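Local coordinates for uncharacterized protein conserved in bacteria (Cupriavidus necator, PDB 5DMH) that phosphorylates 3-oxo-tetronate at the 4-position using ATP, as a member of the four-carbon acid sugar kinase family, at residues 83-87 with 394-398; 113-117 with 127-132; 119-123 with 177-182; 157-162 with 185-189. All coordinates share one frame; numbering follows the deposited sequence.

Contact 1. Residues 83-87 with 394-398. With ADP (adenosine-5'-diphosphate), chain C.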
loop_
_atom_site.group_PDB
_atom_site.type_symbol
_atom_site.label_atom_id
_atom_site.label_comp_id
_atom_site.label_asym_id
_atom_site.label_seq_id
_atom_site.Cartn_x
_atom_site.Cartn_y
_atom_site.Cartn_z
ATOM N N LEU A 83 7.093 -4.111 2.657
ATOM C CA LEU A 83 7.115 -4.594 4.035
ATOM C C LEU A 83 5.685 -4.813 4.547
ATOM O O LEU A 83 4.752 -4.183 4.050
ATOM C CB LEU A 83 7.799 -3.590 4.962
ATOM C CG LEU A 83 9.217 -3.158 4.613
ATOM C CD1 LEU A 83 9.764 -2.165 5.645
ATOM C CD2 LEU A 83 10.145 -4.380 4.453
ATOM N N LYS A 84 5.524 -5.663 5.572
ATOM C CA LYS A 84 4.243 -5.828 6.249
ATOM C C LYS A 84 4.386 -5.162 7.610
ATOM O O LYS A 84 4.407 -5.816 8.653
ATOM C CB LYS A 84 3.881 -7.330 6.384
ATOM C CG LYS A 84 2.444 -7.595 6.805
ATOM C CD LYS A 84 2.154 -9.098 7.029
ATOM C CE LYS A 84 0.705 -9.362 7.313
ATOM N NZ LYS A 84 0.215 -8.794 8.602
ATOM N N SER A 85 4.541 -3.834 7.606
ATOM C CA SER A 85 5.054 -3.129 8.783
ATOM C C SER A 85 4.101 -2.045 9.280
ATOM O O SER A 85 4.445 -1.252 10.164
ATOM C CB SER A 85 6.370 -2.458 8.430
ATOM O OG SER A 85 6.175 -1.607 7.306
ATOM N N ARG A 86 2.916 -1.972 8.692
ATOM C CA ARG A 86 1.965 -0.945 9.065
ATOM C C ARG A 86 1.450 -1.027 10.509
ATOM O O ARG A 86 1.147 -0.005 11.108
ATOM C CB ARG A 86 0.784 -0.974 8.083
ATOM C CG ARG A 86 -0.348 0.004 8.411
ATOM C CD ARG A 86 -1.430 -0.128 7.333
ATOM N NE ARG A 86 -0.861 0.443 6.125
ATOM C CZ ARG A 86 -1.450 0.504 4.941
ATOM N NH1 ARG A 86 -2.658 -0.031 4.742
ATOM N NH2 ARG A 86 -0.794 1.080 3.944
ATOM N N THR A 87 1.312 -2.229 11.062
ATOM C CA THR A 87 0.708 -2.364 12.375
ATOM C C THR A 87 1.534 -3.181 13.375
ATOM O O THR A 87 1.058 -3.452 14.476
ATOM C CB THR A 87 -0.695 -3.005 12.292
ATOM O OG1 THR A 87 -0.580 -4.325 11.744
ATOM C CG2 THR A 87 -1.611 -2.179 11.425
ATOM N N GLU A 394 -2.877 -5.714 4.792
ATOM C CA GLU A 394 -2.323 -6.744 5.660
ATOM C C GLU A 394 -2.636 -8.111 5.090
ATOM O O GLU A 394 -1.827 -9.035 5.173
ATOM C CB GLU A 394 -2.910 -6.653 7.066
ATOM C CG GLU A 394 -2.657 -5.334 7.752
ATOM C CD GLU A 394 -1.188 -5.040 7.969
ATOM O OE1 GLU A 394 -0.427 -5.972 8.283
ATOM O OE2 GLU A 394 -0.810 -3.874 7.813
ATOM N N THR A 395 -3.833 -8.246 4.539
ATOM C CA THR A 395 -4.237 -9.516 3.995
ATOM C C THR A 395 -3.244 -9.904 2.882
ATOM O O THR A 395 -2.790 -11.050 2.799
ATOM C CB THR A 395 -5.704 -9.501 3.465
ATOM O OG1 THR A 395 -6.604 -9.187 4.535
ATOM C CG2 THR A 395 -6.089 -10.874 2.872
ATOM N N SER A 396 -2.925 -8.952 2.022
ATOM C CA SER A 396 -1.995 -9.209 0.911
ATOM C C SER A 396 -0.598 -9.557 1.403
ATOM O O SER A 396 0.083 -10.422 0.824
ATOM C CB SER A 396 -1.923 -8.002 -0.010
ATOM O OG SER A 396 -3.142 -7.787 -0.670
ATOM N N GLY A 397 -0.162 -8.888 2.472
ATOM C CA GLY A 397 1.122 -9.197 3.086
ATOM C C GLY A 397 1.174 -10.650 3.522
ATOM O O GLY A 397 2.153 -11.372 3.220
ATOM N N ALA A 398 0.125 -11.097 4.226
ATOM C CA ALA A 398 0.060 -12.485 4.693
ATOM C C ALA A 398 0.043 -13.467 3.528
ATOM O O ALA A 398 0.828 -14.421 3.486
ATOM C CB ALA A 398 -1.131 -12.710 5.592
HETATM P PB ADP C . -7.507 -2.778 4.470
HETATM O O1B ADP C . -6.720 -2.759 3.164
HETATM O O2B ADP C . -8.993 -2.585 4.223
HETATM O O3B ADP C . -6.930 -1.867 5.543
HETATM P PA ADP C . -6.315 -5.128 5.747
HETATM O O1A ADP C . -6.306 -6.508 5.220
HETATM O O2A ADP C . -5.082 -4.292 5.789
HETATM O O3A ADP C . -7.505 -4.327 4.977
HETATM O "O5'" ADP C . -6.821 -5.100 7.270
HETATM C "C5'" ADP C . -8.050 -5.692 7.665
HETATM C "C4'" ADP C . -7.849 -6.388 9.008
HETATM O "O4'" ADP C . -9.112 -6.675 9.585
HETATM C "C3'" ADP C . -7.121 -7.717 8.853
HETATM O "O3'" ADP C . -6.250 -7.965 9.973
HETATM C "C2'" ADP C . -8.253 -8.694 8.833
HETATM O "O2'" ADP C . -7.841 -10.017 9.103
HETATM C "C1'" ADP C . -9.174 -8.071 9.854
HETATM N N9 ADP C . -10.529 -8.584 9.688
HETATM C C8 ADP C . -11.184 -8.804 8.522
HETATM N N7 ADP C . -12.404 -9.314 8.748
HETATM C C5 ADP C . -12.525 -9.424 10.092
HETATM C C6 ADP C . -13.562 -9.919 10.997
HETATM N N6 ADP C . -14.717 -10.353 10.453
HETATM N N1 ADP C . -13.327 -9.861 12.323
HETATM C C2 ADP C . -12.168 -9.393 12.832
HETATM N N3 ADP C . -11.147 -8.938 12.070
HETATM C C4 ADP C . -11.285 -8.951 10.710
HETATM O O HOH W 1 1.678 -4.812 9.720
#
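OG1 of T87 stands over one face of the E394 carboxylate, 3.9 Å from CD, while NZ of K84 and CB of R86 lie close to the carboxylate plane, at OE1 and OE2 respectively. R86 lays its aliphatic part against the acid, CB standing 3.3 Å from OE2 of E394; its guanidinium, turned 62° from the carboxylate, reaches on to salt bridges with D39 and D40. The other carboxylate oxygen pairs with the lysine: NZ of K84 forms a salt bridge to OE1 of E394 at 2.9 Å, arriving nearly along the C-O axis. The K84 chain runs extended over G397, bending only at its last torsion (chi4 -66°) to turn the ammonium to the acid. A water adds a second link, donating to OE1 of E394 over 2.8 Å and accepting from the amide N of T87. Here the loop after strand 78-82 of the sugar-binding domain meets the start of helix 393-403 of the nucleotide-binding domain. The backbone N of E394 donates to O2A of ADP (2.8 Å, 165°), and T395 grips O1A through both N and OG1. K84 also bridges to E370, itself hydrogen-bonded to ADP, so the lysine probably couples this loop to the nucleotide site.

Contact 2. Residues 113-117 with 127-132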
loop_
_atom_site.group_PDB
_atom_site.type_symbol
_atom_site.label_atom_id
_atom_site.label_comp_id
_atom_site.label_asym_id
_atom_site.label_seq_id
_atom_site.Cartn_x
_atom_site.Cartn_y
_atom_site.Cartn_z
ATOM N N VAL A 113 11.693 7.159 -0.949
ATOM C CA VAL A 113 10.290 7.392 -0.623
ATOM C C VAL A 113 9.834 6.408 0.442
ATOM O O VAL A 113 10.105 5.207 0.327
ATOM C CB VAL A 113 9.383 7.241 -1.847
ATOM C CG1 VAL A 113 7.885 7.266 -1.424
ATOM C CG2 VAL A 113 9.680 8.332 -2.857
ATOM N N PHE A 114 9.215 6.935 1.497
ATOM C CA PHE A 114 8.499 6.135 2.491
ATOM C C PHE A 114 7.035 6.215 2.165
ATOM O O PHE A 114 6.398 7.281 2.200
ATOM C CB PHE A 114 8.813 6.577 3.919
ATOM C CG PHE A 114 7.971 5.956 4.992
ATOM C CD1 PHE A 114 7.620 4.620 4.981
ATOM C CD2 PHE A 114 7.574 6.730 6.079
ATOM C CE1 PHE A 114 6.883 4.073 6.027
ATOM C CE2 PHE A 114 6.835 6.196 7.120
ATOM C CZ PHE A 114 6.469 4.865 7.083
ATOM N N LYS A 115 6.496 5.055 1.830
ATOM C CA LYS A 115 5.131 4.947 1.347
ATOM C C LYS A 115 4.218 4.289 2.386
ATOM O O LYS A 115 4.449 3.176 2.854
ATOM C CB LYS A 115 5.124 4.143 0.044
ATOM C CG LYS A 115 3.793 3.503 -0.379
ATOM C CD LYS A 115 2.805 4.544 -0.915
ATOM C CE LYS A 115 1.451 3.943 -1.300
ATOM N NZ LYS A 115 0.700 3.428 -0.119
ATOM N N TYR A 116 3.180 5.014 2.747
ATOM C CA TYR A 116 2.164 4.549 3.664
ATOM C C TYR A 116 0.767 4.842 3.058
ATOM O O TYR A 116 0.632 5.298 1.918
ATOM C CB TYR A 116 2.358 5.166 5.052
ATOM C CG TYR A 116 2.615 6.650 5.040
ATOM C CD1 TYR A 116 1.630 7.527 4.682
ATOM C CD2 TYR A 116 3.878 7.152 5.311
ATOM C CE1 TYR A 116 1.866 8.875 4.631
ATOM C CE2 TYR A 116 4.132 8.476 5.266
ATOM C CZ TYR A 116 3.132 9.350 4.924
ATOM O OH TYR A 116 3.413 10.683 4.875
ATOM N N CYS A 117 -0.270 4.565 3.806
ATOM C CA CYS A 117 -1.600 4.614 3.228
ATOM C C CYS A 117 -2.070 6.056 3.008
ATOM O O CYS A 117 -1.750 6.954 3.786
ATOM C CB CYS A 117 -2.565 3.915 4.148
ATOM S SG CYS A 117 -4.050 3.311 3.361
ATOM N N ASN A 127 2.911 3.659 12.832
ATOM C CA ASN A 127 4.351 3.648 12.630
ATOM C C ASN A 127 4.874 4.720 11.669
ATOM O O ASN A 127 6.057 4.726 11.350
ATOM C CB ASN A 127 4.727 2.254 12.116
ATOM C CG ASN A 127 4.492 1.176 13.167
ATOM O OD1 ASN A 127 4.591 1.445 14.362
ATOM N ND2 ASN A 127 4.187 -0.050 12.725
ATOM N N ILE A 128 4.001 5.621 11.210
ATOM C CA ILE A 128 4.415 6.630 10.240
ATOM C C ILE A 128 5.473 7.564 10.837
ATOM O O ILE A 128 6.546 7.785 10.244
ATOM C CB ILE A 128 3.202 7.438 9.688
ATOM C CG1 ILE A 128 2.230 6.487 8.972
ATOM C CG2 ILE A 128 3.694 8.586 8.789
ATOM C CD1 ILE A 128 0.928 7.126 8.567
ATOM N N GLY A 129 5.190 8.091 12.024
ATOM C CA GLY A 129 6.142 8.940 12.715
ATOM C C GLY A 129 7.475 8.265 13.037
ATOM O O GLY A 129 8.537 8.800 12.713
ATOM N N PRO A 130 7.432 7.110 13.713
ATOM C CA PRO A 130 8.707 6.487 14.101
ATOM C C PRO A 130 9.561 6.105 12.901
ATOM O O PRO A 130 10.777 6.364 12.930
ATOM C CB PRO A 130 8.264 5.249 14.878
ATOM C CG PRO A 130 6.978 5.670 15.510
ATOM C CD PRO A 130 6.310 6.549 14.484
ATOM N N VAL A 131 8.944 5.604 11.847
ATOM C CA VAL A 131 9.699 5.203 10.654
ATOM C C VAL A 131 10.269 6.414 9.893
ATOM O O VAL A 131 11.461 6.439 9.567
ATOM C CB VAL A 131 8.897 4.285 9.720
ATOM C CG1 VAL A 131 9.597 4.123 8.404
ATOM C CG2 VAL A 131 8.702 2.903 10.359
ATOM N N ALA A 132 9.448 7.427 9.636
ATOM C CA ALA A 132 9.933 8.604 8.943
ATOM C C ALA A 132 11.086 9.223 9.710
ATOM O O ALA A 132 12.110 9.627 9.125
ATOM C CB ALA A 132 8.820 9.625 8.727
#
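V131 sets its CG1 methyl over one face of the F114 ring, 3.6 Å from the centroid and 16° off the normal, a CH-pi contact. At the rim of the same ring CE2 meets the carbonyl O of I128 at 3.5 Å, near the ring plane, and CD2 approaches CB of A132 at 4.1 Å. Y116 reaches the opposite face of F114 near its rim, CD2 lying 3.6 Å above the plane. Y116 in turn offers its own face to I128: CG2 sits 3.9 Å from that centroid, again as a CH-pi contact, and CG1 and CD1 of the isoleucine spread over the CB side of the ring. With chi1 of 46°, CG of Y116 is tucked between backbone N and carbonyl carbon, which turns an edge of this ring to F114 and a face to the isoleucine. The two segments belong to a strand-loop-helix unit of the sugar-binding domain: helix 128-139 runs back over strand 111-115, the segment axes 10.1 Å apart and nearly antiparallel at 161°. Further out, strand 111-115 is hydrogen-bonded to strands 34-38 and 251-254, and OH of Y116 bonds to T253. F120 meets the tyrosine ring roughly at a right angle. V131 also touches A93 and S97 of helix 90-106, while helix 128-139 follows the cis peptide bond that precedes N127, whose ND2 bonds to the carbonyls of S85 and I88.

Contact 3. Residues 119-123 with 177-182. With ADP (adenosine-5'-diphosphate), chain C.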
loop_
_atom_site.group_PDB
_atom_site.type_symbol
_atom_site.label_atom_id
_atom_site.label_comp_id
_atom_site.label_asym_id
_atom_site.label_seq_id
_atom_site.Cartn_x
_atom_site.Cartn_y
_atom_site.Cartn_z
ATOM N N THR A 119 -4.865 7.015 3.600
ATOM C CA THR A 119 -5.718 7.360 4.730
ATOM C C THR A 119 -4.957 7.429 6.063
ATOM O O THR A 119 -5.553 7.517 7.135
ATOM C CB THR A 119 -6.993 6.461 4.824
ATOM O OG1 THR A 119 -6.669 5.094 4.531
ATOM C CG2 THR A 119 -8.057 6.916 3.849
ATOM N N PHE A 120 -3.631 7.385 5.971
ATOM C CA PHE A 120 -2.698 7.695 7.052
ATOM C C PHE A 120 -2.744 6.649 8.145
ATOM O O PHE A 120 -2.423 6.946 9.270
ATOM C CB PHE A 120 -2.943 9.084 7.631
ATOM C CG PHE A 120 -1.677 9.826 8.023
ATOM C CD1 PHE A 120 -0.709 10.145 7.074
ATOM C CD2 PHE A 120 -1.473 10.230 9.330
ATOM C CE1 PHE A 120 0.456 10.861 7.434
ATOM C CE2 PHE A 120 -0.324 10.926 9.685
ATOM C CZ PHE A 120 0.634 11.241 8.726
ATOM N N ASP A 121 -3.103 5.425 7.758
ATOM C CA ASP A 121 -3.354 4.318 8.661
ATOM C C ASP A 121 -2.222 4.135 9.674
ATOM O O ASP A 121 -1.087 3.838 9.319
ATOM C CB ASP A 121 -3.576 3.014 7.882
ATOM C CG ASP A 121 -4.754 3.075 6.943
ATOM O OD1 ASP A 121 -5.055 4.188 6.444
ATOM O OD2 ASP A 121 -5.400 2.017 6.696
ATOM N N SER A 122 -2.553 4.367 10.944
ATOM C CA SER A 122 -1.579 4.352 12.029
ATOM C C SER A 122 -2.347 4.469 13.341
ATOM O O SER A 122 -3.593 4.657 13.347
ATOM C CB SER A 122 -0.600 5.522 11.903
ATOM O OG SER A 122 -1.271 6.778 11.885
ATOM N N THR A 123 -1.587 4.427 14.425
ATOM C CA THR A 123 -2.090 4.738 15.762
ATOM C C THR A 123 -1.089 5.716 16.398
ATOM O O THR A 123 -0.026 5.999 15.811
ATOM C CB THR A 123 -2.232 3.466 16.650
ATOM O OG1 THR A 123 -0.942 3.059 17.122
ATOM C CG2 THR A 123 -2.931 2.308 15.914
ATOM N N HIS A 177 -12.178 1.483 10.833
ATOM C CA HIS A 177 -11.176 0.479 10.410
ATOM C C HIS A 177 -10.912 -0.515 11.552
ATOM O O HIS A 177 -10.773 -0.124 12.695
ATOM C CB HIS A 177 -9.883 1.145 9.950
ATOM C CG HIS A 177 -8.958 0.220 9.225
ATOM N ND1 HIS A 177 -8.096 -0.625 9.893
ATOM C CD2 HIS A 177 -8.778 -0.043 7.908
ATOM C CE1 HIS A 177 -7.415 -1.341 9.027
ATOM N NE2 HIS A 177 -7.808 -1.010 7.811
ATOM N N PRO A 178 -10.826 -1.824 11.247
ATOM C CA PRO A 178 -10.689 -2.815 12.336
ATOM C C PRO A 178 -9.426 -2.695 13.199
ATOM O O PRO A 178 -9.466 -3.004 14.404
ATOM C CB PRO A 178 -10.647 -4.168 11.603
ATOM C CG PRO A 178 -11.045 -3.889 10.195
ATOM C CD PRO A 178 -10.839 -2.438 9.911
ATOM N N LEU A 179 -8.333 -2.288 12.568
ATOM C CA LEU A 179 -7.018 -2.194 13.200
ATOM C C LEU A 179 -6.535 -0.794 13.578
ATOM O O LEU A 179 -5.921 -0.628 14.638
ATOM C CB LEU A 179 -5.983 -2.781 12.251
ATOM C CG LEU A 179 -5.646 -4.267 12.311
ATOM C CD1 LEU A 179 -6.763 -5.119 12.794
ATOM C CD2 LEU A 179 -5.083 -4.747 10.963
ATOM N N THR A 180 -6.728 0.170 12.680
ATOM C CA THR A 180 -6.314 1.546 12.898
ATOM C C THR A 180 -7.492 2.495 12.641
ATOM O O THR A 180 -7.521 3.198 11.616
ATOM C CB THR A 180 -5.137 1.936 11.994
ATOM O OG1 THR A 180 -5.471 1.688 10.631
ATOM C CG2 THR A 180 -3.910 1.137 12.350
ATOM N N PRO A 181 -8.459 2.509 13.565
ATOM C CA PRO A 181 -9.570 3.441 13.402
ATOM C C PRO A 181 -9.018 4.874 13.454
ATOM O O PRO A 181 -8.288 5.212 14.381
ATOM C CB PRO A 181 -10.474 3.127 14.592
ATOM C CG PRO A 181 -9.578 2.501 15.623
ATOM C CD PRO A 181 -8.524 1.780 14.842
HETATM N N MSE A 182 -9.402 5.684 12.470
HETATM C CA MSE A 182 -8.930 7.063 12.359
HETATM C C MSE A 182 -10.041 7.987 12.794
HETATM O O MSE A 182 -11.014 8.194 12.067
HETATM C CB MSE A 182 -8.501 7.333 10.919
HETATM C CG MSE A 182 -7.591 6.270 10.371
HETATM SE SE MSE A 182 -5.913 6.097 11.416
HETATM C CE MSE A 182 -5.200 7.826 10.948
HETATM P PB ADP C . -7.507 -2.778 4.470
HETATM O O1B ADP C . -6.720 -2.759 3.164
HETATM O O2B ADP C . -8.993 -2.585 4.223
HETATM O O3B ADP C . -6.930 -1.867 5.543
HETATM P PA ADP C . -6.315 -5.128 5.747
HETATM O O1A ADP C . -6.306 -6.508 5.220
HETATM O O2A ADP C . -5.082 -4.292 5.789
HETATM O O3A ADP C . -7.505 -4.327 4.977
HETATM O "O5'" ADP C . -6.821 -5.100 7.270
HETATM C "C5'" ADP C . -8.050 -5.692 7.665
HETATM C "C4'" ADP C . -7.849 -6.388 9.008
HETATM O "O4'" ADP C . -9.112 -6.675 9.585
HETATM C "C3'" ADP C . -7.121 -7.717 8.853
HETATM O "O3'" ADP C . -6.250 -7.965 9.973
HETATM C "C2'" ADP C . -8.253 -8.694 8.833
HETATM O "O2'" ADP C . -7.841 -10.017 9.103
HETATM C "C1'" ADP C . -9.174 -8.071 9.854
HETATM N N9 ADP C . -10.529 -8.584 9.688
HETATM C C8 ADP C . -11.184 -8.804 8.522
HETATM N N7 ADP C . -12.404 -9.314 8.748
HETATM C C5 ADP C . -12.525 -9.424 10.092
HETATM C C6 ADP C . -13.562 -9.919 10.997
HETATM N N6 ADP C . -14.717 -10.353 10.453
HETATM N N1 ADP C . -13.327 -9.861 12.323
HETATM C C2 ADP C . -12.168 -9.393 12.832
HETATM N N3 ADP C . -11.147 -8.938 12.070
HETATM C C4 ADP C . -11.285 -8.951 10.710
HETATM O O HOH W 2 -5.823 4.034 14.927
#
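M182, present as selenomethionine, carries the tight half of this contact by folding its side chain against the 119-123 loop. Bends at chi2 and chi3 (-60° and -67°) curl it back, so that SE lies 3.3 Å from the carbonyl O of S122 and CE lies 3.4 Å from that of F120. T180 fills the next place along: its CB meets the same S122 oxygen at 3.4 Å, and its OG1 rests 3.6 Å from CB of D121. The loop is stiffened from within, OG of S122 donating to the carbonyl of F120 (and also bonded to NE2 of Q194) and OG1 of T119 to the syn lone pair of OD1 of D121.

Elsewhere the fit is slacker. T123 and T180 meet through their CG2 methyls, 3.9 Å apart, and beside exposed P181 a water spans the segments, donating to the carbonyl oxygens of both S122 and P181. Toward the nucleotide, OD2 of D121 stands over one face of the H177 imidazole, 4.0 Å from NE2, with the two planes 71° apart.

Both loops lie in the sugar-binding domain, yet 177-182 supplies part of the ADP pocket. P178 and L179 pack against the ribose, while NE2 of H177 donates an in-plane bond of 2.6 Å to the beta-phosphate oxygen O3B. ND1 of the same ring accepts from the amides of L179 and T180, both tilted out of its plane. Held at ND1 by its own loop, the histidine presents NE2 as the donor to the terminal phosphate of ADP.

Contact 4. Residues 157-162 with 185-189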
loop_
_atom_site.group_PDB
_atom_site.type_symbol
_atom_site.label_atom_id
_atom_site.label_comp_id
_atom_site.label_asym_id
_atom_site.label_seq_id
_atom_site.Cartn_x
_atom_site.Cartn_y
_atom_site.Cartn_z
ATOM N N ILE A 157 -6.010 17.125 0.928
ATOM C CA ILE A 157 -5.530 17.677 2.187
ATOM C C ILE A 157 -5.545 19.216 2.141
ATOM O O ILE A 157 -4.995 19.812 1.230
ATOM C CB ILE A 157 -4.085 17.227 2.544
ATOM C CG1 ILE A 157 -3.965 15.704 2.540
ATOM C CG2 ILE A 157 -3.716 17.719 3.928
ATOM C CD1 ILE A 157 -2.546 15.235 2.572
ATOM N N PHE A 158 -6.238 19.804 3.109
ATOM C CA PHE A 158 -6.447 21.257 3.215
ATOM C C PHE A 158 -6.238 21.671 4.661
ATOM O O PHE A 158 -6.881 21.155 5.566
ATOM C CB PHE A 158 -7.858 21.654 2.741
ATOM C CG PHE A 158 -8.135 23.141 2.815
ATOM C CD1 PHE A 158 -7.738 23.979 1.782
ATOM C CD2 PHE A 158 -8.781 23.699 3.904
ATOM C CE1 PHE A 158 -8.006 25.329 1.841
ATOM C CE2 PHE A 158 -9.034 25.053 3.961
ATOM C CZ PHE A 158 -8.668 25.863 2.929
ATOM N N ARG A 159 -5.337 22.631 4.885
ATOM C CA ARG A 159 -4.961 23.053 6.239
ATOM C C ARG A 159 -4.646 21.850 7.125
ATOM O O ARG A 159 -4.950 21.833 8.305
ATOM C CB ARG A 159 -6.007 23.975 6.850
ATOM C CG ARG A 159 -6.122 25.303 6.083
ATOM C CD ARG A 159 -7.116 26.290 6.694
ATOM N NE ARG A 159 -7.074 27.541 5.945
ATOM C CZ ARG A 159 -6.239 28.551 6.204
ATOM N NH1 ARG A 159 -5.376 28.490 7.203
ATOM N NH2 ARG A 159 -6.261 29.624 5.442
ATOM N N GLY A 160 -4.015 20.866 6.505
ATOM C CA GLY A 160 -3.510 19.685 7.172
ATOM C C GLY A 160 -4.553 18.627 7.460
ATOM O O GLY A 160 -4.214 17.583 8.016
ATOM N N HIS A 161 -5.806 18.905 7.082
ATOM C CA HIS A 161 -6.927 18.025 7.356
ATOM C C HIS A 161 -7.183 17.139 6.125
ATOM O O HIS A 161 -7.273 17.615 4.992
ATOM C CB HIS A 161 -8.187 18.851 7.713
ATOM C CG HIS A 161 -8.143 19.467 9.083
ATOM N ND1 HIS A 161 -7.228 20.433 9.434
ATOM C CD2 HIS A 161 -8.891 19.238 10.192
ATOM C CE1 HIS A 161 -7.427 20.795 10.693
ATOM N NE2 HIS A 161 -8.403 20.062 11.186
ATOM N N LEU A 162 -7.317 15.837 6.355
ATOM C CA LEU A 162 -7.523 14.891 5.275
ATOM C C LEU A 162 -9.013 14.646 4.967
ATOM O O LEU A 162 -9.814 14.333 5.857
ATOM C CB LEU A 162 -6.821 13.569 5.623
ATOM C CG LEU A 162 -6.894 12.418 4.622
ATOM C CD1 LEU A 162 -6.377 12.775 3.252
ATOM C CD2 LEU A 162 -6.133 11.241 5.167
ATOM N N ALA A 185 -9.135 13.944 11.789
ATOM C CA ALA A 185 -8.764 14.275 10.416
ATOM C C ALA A 185 -7.618 15.249 10.350
ATOM O O ALA A 185 -7.095 15.514 9.273
ATOM C CB ALA A 185 -9.963 14.836 9.644
ATOM N N SER A 186 -7.231 15.788 11.495
ATOM C CA SER A 186 -6.101 16.726 11.550
ATOM C C SER A 186 -4.743 15.985 11.543
ATOM O O SER A 186 -4.270 15.478 12.566
ATOM C CB SER A 186 -6.226 17.637 12.763
ATOM O OG SER A 186 -5.109 18.510 12.820
ATOM N N LEU A 187 -4.147 15.881 10.370
ATOM C CA LEU A 187 -2.948 15.087 10.202
ATOM C C LEU A 187 -1.756 15.674 10.961
ATOM O O LEU A 187 -0.851 14.946 11.335
ATOM C CB LEU A 187 -2.591 14.970 8.726
ATOM C CG LEU A 187 -3.590 14.285 7.798
ATOM C CD1 LEU A 187 -2.999 14.098 6.390
ATOM C CD2 LEU A 187 -4.024 12.949 8.379
ATOM N N VAL A 188 -1.748 16.989 11.183
ATOM C CA VAL A 188 -0.649 17.594 11.945
ATOM C C VAL A 188 -0.686 17.075 13.373
ATOM O O VAL A 188 0.326 16.597 13.906
ATOM C CB VAL A 188 -0.681 19.142 11.906
ATOM C CG1 VAL A 188 0.329 19.716 12.882
ATOM C CG2 VAL A 188 -0.419 19.623 10.512
ATOM N N ARG A 189 -1.885 17.073 13.953
ATOM C CA ARG A 189 -2.089 16.580 15.321
ATOM C C ARG A 189 -1.846 15.056 15.401
ATOM O O ARG A 189 -1.154 14.581 16.293
ATOM C CB ARG A 189 -3.504 16.949 15.766
ATOM C CG ARG A 189 -3.899 16.604 17.185
ATOM C CD ARG A 189 -5.154 17.398 17.578
ATOM N NE ARG A 189 -6.282 17.115 16.690
ATOM C CZ ARG A 189 -7.345 17.909 16.513
ATOM N NH1 ARG A 189 -7.452 19.064 17.156
ATOM N NH2 ARG A 189 -8.316 17.545 15.689
#
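A beta-hairpin with a type I' turn, formed by strands 155-158 and 161-164 of the small antiparallel sheet, is joined here to the start of helix 187-193. The join is a single beta bridge in which H161 and S186 face each other as a non-hydrogen-bonded antiparallel pair, their CA atoms 4.5 Å apart. Two backbone bonds flank it: the amide N of L187 donates to O of G160, and the amide N of L162 donates to O of A185, each 2.9 Å long. The A185 oxygen also receives a CA-H...O contact from H161 CA at 3.2 Å.

Beside the bridge, CB of S186 lies over one face of the H161 imidazole in a CH-pi contact, 4.0 Å from the ring centroid and 25° off its normal. The ring is fixed in rotation by ND1, which donates within the turn to the carbonyl O of R159 at 2.9 Å; the acceptor lies in the imidazole plane, although the donor stands well above the carbonyl plane. Among the apolar side chains, L187 has CG opposite its own carbonyl carbon (chi1 -62°), which directs the isobutyl group onto the hairpin, CD1 reaching CB of L162 at 3.9 Å and CD1 of I157 at 4.0 Å.

D232 accepts from the amides of R159 and G160 and so secures the turn, whereas D184 binds the amide N of S186, the N-cap residue. Since the bridge takes up the first amide of helix 187-193, at L187, the carbonyl of G160 serves as an acceptor for a helix N-terminus that has no preceding turn to supply one.

How the contacts relate
Along the chain, contact 1 closes a loop of some 300 residues that contains the other three; contacts 2 and 3 interlock, as do 3 and 4, while 4 follows 2. Contacts 2, 3 and 4 lie wholly in the sugar-binding domain, whereas contact 1 joins it to the nucleotide-binding domain. Contacts 1, 2 and 3 touch one another, with centres 13 to 14 Å apart, and contacts 1 and 3 meet ADP from different domains. F120 of contact 3 packs on L187 of contact 4, whose centre lies about 25 Å from that of contact 1. Contact 3 thus stands between the hairpin of contact 4 and the domain junction of contact 1, which do not touch.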